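Local coordinates for putative hemin storage protein (Bordetella bronchiseptica, PDB 6AU1) that cleaves deacetylated poly-beta-1,6-N-acetylglucosamine through the glycoside hydrolase domain described here, an activity that can disrupt bacterial biofilms, at residues Phe299-Arg304 with Arg319-Leu324. Residues are numbered along the deposited sequence; the frame is centred on the assembly and turned at random.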
ATOM      1  N   PHE A 299     -11.635   5.098  -1.725  1.00 16.41           N
ATOM      2  CA  PHE A 299     -11.343   5.956  -0.589  1.00 17.36           C
ATOM      3  C   PHE A 299     -11.178   5.071   0.634  1.00 17.13           C
ATOM      4  O   PHE A 299     -12.156   4.598   1.213  1.00 16.58           O
ATOM      5  CB  PHE A 299     -12.446   7.003  -0.396  1.00 19.26           C
ATOM      6  CG  PHE A 299     -12.509   8.008  -1.513  1.00 17.73           C
ATOM      7  CD1 PHE A 299     -13.168   7.701  -2.701  1.00 19.49           C
ATOM      8  CD2 PHE A 299     -11.892   9.238  -1.389  1.00 16.59           C
ATOM      9  CE1 PHE A 299     -13.202   8.611  -3.740  1.00 19.93           C
ATOM     10  CE2 PHE A 299     -11.937  10.172  -2.424  1.00 19.93           C
ATOM     11  CZ  PHE A 299     -12.587   9.857  -3.601  1.00 21.86           C
ATOM     12  N   GLU A 300      -9.923   4.831   0.998  1.00 14.27           N
ATOM     13  CA  GLU A 300      -9.627   3.936   2.109  1.00 14.38           C
ATOM     14  C   GLU A 300      -9.595   4.717   3.419  1.00 14.82           C
ATOM     15  O   GLU A 300      -8.709   5.539   3.647  1.00 16.87           O
ATOM     16  CB  GLU A 300      -8.306   3.211   1.875  1.00 18.57           C
ATOM     17  CG  GLU A 300      -8.032   2.147   2.908  1.00 17.89           C
ATOM     18  CD  GLU A 300      -6.930   1.199   2.493  1.00 25.45           C
ATOM     19  OE1 GLU A 300      -6.169   1.509   1.548  1.00 22.13           O
ATOM     20  OE2 GLU A 300      -6.826   0.133   3.128  1.00 25.23           O
ATOM     21  N   LEU A 301     -10.578   4.445   4.271  1.00 15.39           N
ATOM     22  CA  LEU A 301     -10.771   5.189   5.515  1.00 14.58           C
ATOM     23  C   LEU A 301     -10.026   4.519   6.653  1.00 15.09           C
ATOM     24  O   LEU A 301      -9.672   3.345   6.548  1.00 16.25           O
ATOM     25  CB  LEU A 301     -12.262   5.261   5.852  1.00 14.95           C
ATOM     26  CG  LEU A 301     -13.137   5.843   4.749  1.00 13.56           C
ATOM     27  CD1 LEU A 301     -14.593   5.545   5.037  1.00 16.17           C
ATOM     28  CD2 LEU A 301     -12.909   7.354   4.677  1.00 15.04           C
ATOM     29  N   GLN A 302      -9.789   5.244   7.742  1.00 14.60           N
ATOM     30  CA  GLN A 302      -9.145   4.605   8.884  1.00 15.75           C
ATOM     31  C   GLN A 302     -10.168   4.229   9.947  1.00 19.30           C
ATOM     32  O   GLN A 302     -11.058   5.015  10.275  1.00 19.32           O
ATOM     33  CB  GLN A 302      -8.052   5.499   9.481  1.00 20.40           C
ATOM     34  CG  GLN A 302      -8.526   6.801  10.100  1.00 22.98           C
ATOM     35  CD  GLN A 302      -7.356   7.695  10.508  1.00 23.89           C
ATOM     36  OE1 GLN A 302      -7.136   8.745   9.911  1.00 28.24           O
ATOM     37  NE2 GLN A 302      -6.599   7.277  11.530  1.00 24.61           N
ATOM     38  N   ALA A 303     -10.038   3.011  10.471  1.00 18.18           N
ATOM     39  CA  ALA A 303     -10.915   2.522  11.528  1.00 15.27           C
ATOM     40  C   ALA A 303     -10.236   2.594  12.894  1.00 17.96           C
ATOM     41  O   ALA A 303     -10.861   2.334  13.927  1.00 22.44           O
ATOM     42  CB  ALA A 303     -11.346   1.089  11.236  1.00 16.96           C
ATOM     43  N   ARG A 304      -8.959   2.948  12.896  1.00 18.07           N
ATOM     44  CA  ARG A 304      -8.201   3.027  14.128  1.00 20.00           C
ATOM     45  C   ARG A 304      -7.399   4.319  14.159  1.00 23.25           C
ATOM     46  O   ARG A 304      -6.916   4.793  13.127  1.00 23.12           O
ATOM     47  CB  ARG A 304      -7.281   1.800  14.271  1.00 19.81           C
ATOM     48  CG  ARG A 304      -6.432   1.789  15.531  1.00 21.91           C
ATOM     49  CD  ARG A 304      -5.834   0.402  15.802  1.00 19.57           C
ATOM     50  NE  ARG A 304      -5.029   0.400  17.014  1.00 21.61           N
ATOM     51  CZ  ARG A 304      -5.523   0.265  18.239  1.00 23.17           C
ATOM     52  NH1 ARG A 304      -6.832   0.095  18.421  1.00 22.09           N
ATOM     53  NH2 ARG A 304      -4.707   0.292  19.284  1.00 25.14           N
ATOM     54  N   ARG A 319     -20.300   7.522   9.199  1.00 19.62           N
ATOM     55  CA  ARG A 319     -20.648   8.861   8.719  1.00 21.85           C
ATOM     56  C   ARG A 319     -19.742   9.256   7.558  1.00 20.94           C
ATOM     57  O   ARG A 319     -20.187   9.937   6.628  1.00 22.28           O
ATOM     58  CB  ARG A 319     -20.542   9.908   9.828  1.00 23.94           C
ATOM     59  CG  ARG A 319     -21.687   9.915  10.824  1.00 31.70           C
ATOM     60  CD  ARG A 319     -21.474  11.014  11.855  1.00 40.87           C
ATOM     61  NE  ARG A 319     -22.242  10.791  13.076  1.00 57.15           N
ATOM     62  CZ  ARG A 319     -21.860  11.203  14.281  1.00 69.90           C
ATOM     63  NH1 ARG A 319     -20.710  11.852  14.432  1.00 70.07           N
ATOM     64  NH2 ARG A 319     -22.621  10.957  15.339  1.00 75.75           N
ATOM     65  N   GLN A 320     -18.478   8.832   7.609  1.00 19.13           N
ATOM     66  CA  GLN A 320     -17.565   9.114   6.503  1.00 18.87           C
ATOM     67  C   GLN A 320     -18.018   8.372   5.245  1.00 20.49           C
ATOM     68  O   GLN A 320     -18.011   8.933   4.144  1.00 19.65           O
ATOM     69  CB  GLN A 320     -16.118   8.743   6.860  1.00 16.83           C
ATOM     70  CG  GLN A 320     -15.505   9.690   7.871  1.00 17.25           C
ATOM     71  CD  GLN A 320     -14.052   9.363   8.152  1.00 19.35           C
ATOM     72  OE1 GLN A 320     -13.643   8.205   8.068  1.00 19.49           O
ATOM     73  NE2 GLN A 320     -13.267  10.382   8.469  1.00 22.97           N
ATOM     74  N   MET A 321     -18.446   7.125   5.410  1.00 16.46           N
ATOM     75  CA  MET A 321     -18.931   6.356   4.268  1.00 15.78           C
ATOM     76  C   MET A 321     -20.203   6.968   3.686  1.00 18.88           C
ATOM     77  O   MET A 321     -20.340   7.059   2.468  1.00 19.95           O
ATOM     78  CB  MET A 321     -19.163   4.898   4.662  1.00 16.66           C
ATOM     79  CG  MET A 321     -17.855   4.162   4.958  1.00 17.32           C
ATOM     80  SD  MET A 321     -18.157   2.503   5.565  1.00 17.56           S
ATOM     81  CE  MET A 321     -16.471   1.949   5.835  1.00 19.37           C
ATOM     82  N   VAL A 322     -21.119   7.415   4.543  1.00 18.52           N
ATOM     83  CA  VAL A 322     -22.342   8.041   4.048  1.00 20.64           C
ATOM     84  C   VAL A 322     -21.989   9.338   3.320  1.00 22.74           C
ATOM     85  O   VAL A 322     -22.576   9.654   2.277  1.00 22.15           O
ATOM     86  CB  VAL A 322     -23.358   8.309   5.194  1.00 22.69           C
ATOM     87  CG1 VAL A 322     -24.531   9.201   4.721  1.00 25.37           C
ATOM     88  CG2 VAL A 322     -23.878   6.981   5.747  1.00 22.91           C
ATOM     89  N   GLN A 323     -21.007  10.071   3.843  1.00 22.93           N
ATOM     90  CA  GLN A 323     -20.607  11.321   3.208  1.00 24.93           C
ATOM     91  C   GLN A 323     -20.059  11.045   1.808  1.00 20.09           C
ATOM     92  O   GLN A 323     -20.408  11.754   0.852  1.00 23.70           O
ATOM     93  CB  GLN A 323     -19.562  12.073   4.049  1.00 22.45           C
ATOM     94  CG  GLN A 323     -19.083  13.367   3.387  1.00 27.99           C
ATOM     95  CD  GLN A 323     -17.878  13.996   4.086  1.00 30.48           C
ATOM     96  OE1 GLN A 323     -17.147  13.328   4.816  1.00 34.55           O
ATOM     97  NE2 GLN A 323     -17.681  15.295   3.867  1.00 28.00           N
ATOM     98  N   LEU A 324     -19.193  10.037   1.702  1.00 20.24           N
ATOM     99  CA  LEU A 324     -18.655   9.608   0.406  1.00 19.82           C
ATOM    100  C   LEU A 324     -19.782   9.256  -0.562  1.00 20.56           C
ATOM    101  O   LEU A 324     -19.800   9.729  -1.700  1.00 22.36           O
ATOM    102  CB  LEU A 324     -17.715   8.408   0.563  1.00 16.74           C
ATOM    103  CG  LEU A 324     -16.388   8.639   1.289  1.00 18.44           C
ATOM    104  CD1 LEU A 324     -15.641   7.316   1.486  1.00 18.40           C
ATOM    105  CD2 LEU A 324     -15.517   9.666   0.557  1.00 23.66           C
TER
HETATM  106  O   HOH W   1     -10.832   7.966   7.473  1.00 16.93           O
HETATM  107  O   HOH W   2     -12.777   7.315  10.542  1.00 23.18           O
HETATM  108  O   HOH W   3     -10.266   9.943   9.791  1.00 33.63           O
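Leu301, on strand 297-305, packs against the helix of 319-324, among Gln320, Met321 and Leu324. Its CB lies 3.9 Å from Gln320 OE1, and CG follows along the same amide oxygen. Beyond CG the two methyls part. Leu301 CD2 stays with Gln320, 3.6 Å from OE1, and also brushes its CB, the two side chains running past each other in opposite directions. Leu301 CD1 turns to Met321 CG, 3.5 Å away, with Gln320 CB, Met321 CE and Leu324 CD1 slightly farther off. Met321 starts off to the flank of the contact, but its extended chain brings CE alongside the leucine methyl. One turn further along the helix, Leu324 divides its branches: CD1 touches Phe299 CB at 3.7 Å, while CD2 sits over one face of the Phe299 ring, on its CG-CD2 side. The phenylalanine CG stands anti to the carbonyl carbon (chi1 -67°).

Where the apolar packing ends, water joins the segments. Gln320 OE1 accepts from two waters: one, at 2.9 Å from OE1, takes the N-H of Gln302; the other, at 2.8 Å from OE1, donates to Gln302 O. Through them this one oxygen reaches both the N-H and the C=O of Gln302. Gln302 NE2 gives a nearly straight bond to Arg304 O (168°), while its OE1 is held by Met271 N and shares a weakly bound water with Gln320 NE2.

Strand and helix run nearly antiparallel, their axes 160° apart, as in a beta-alpha-beta unit of a TIM (beta/alpha)8 barrel: helix 314-326 connects strand 297-305 to parallel strand 332-335. Strand 262-266 flanks 297-305 on its other edge; helix 277-290 borders Phe299, Leu301 and Leu324, while helix 346-353 packs on Met321.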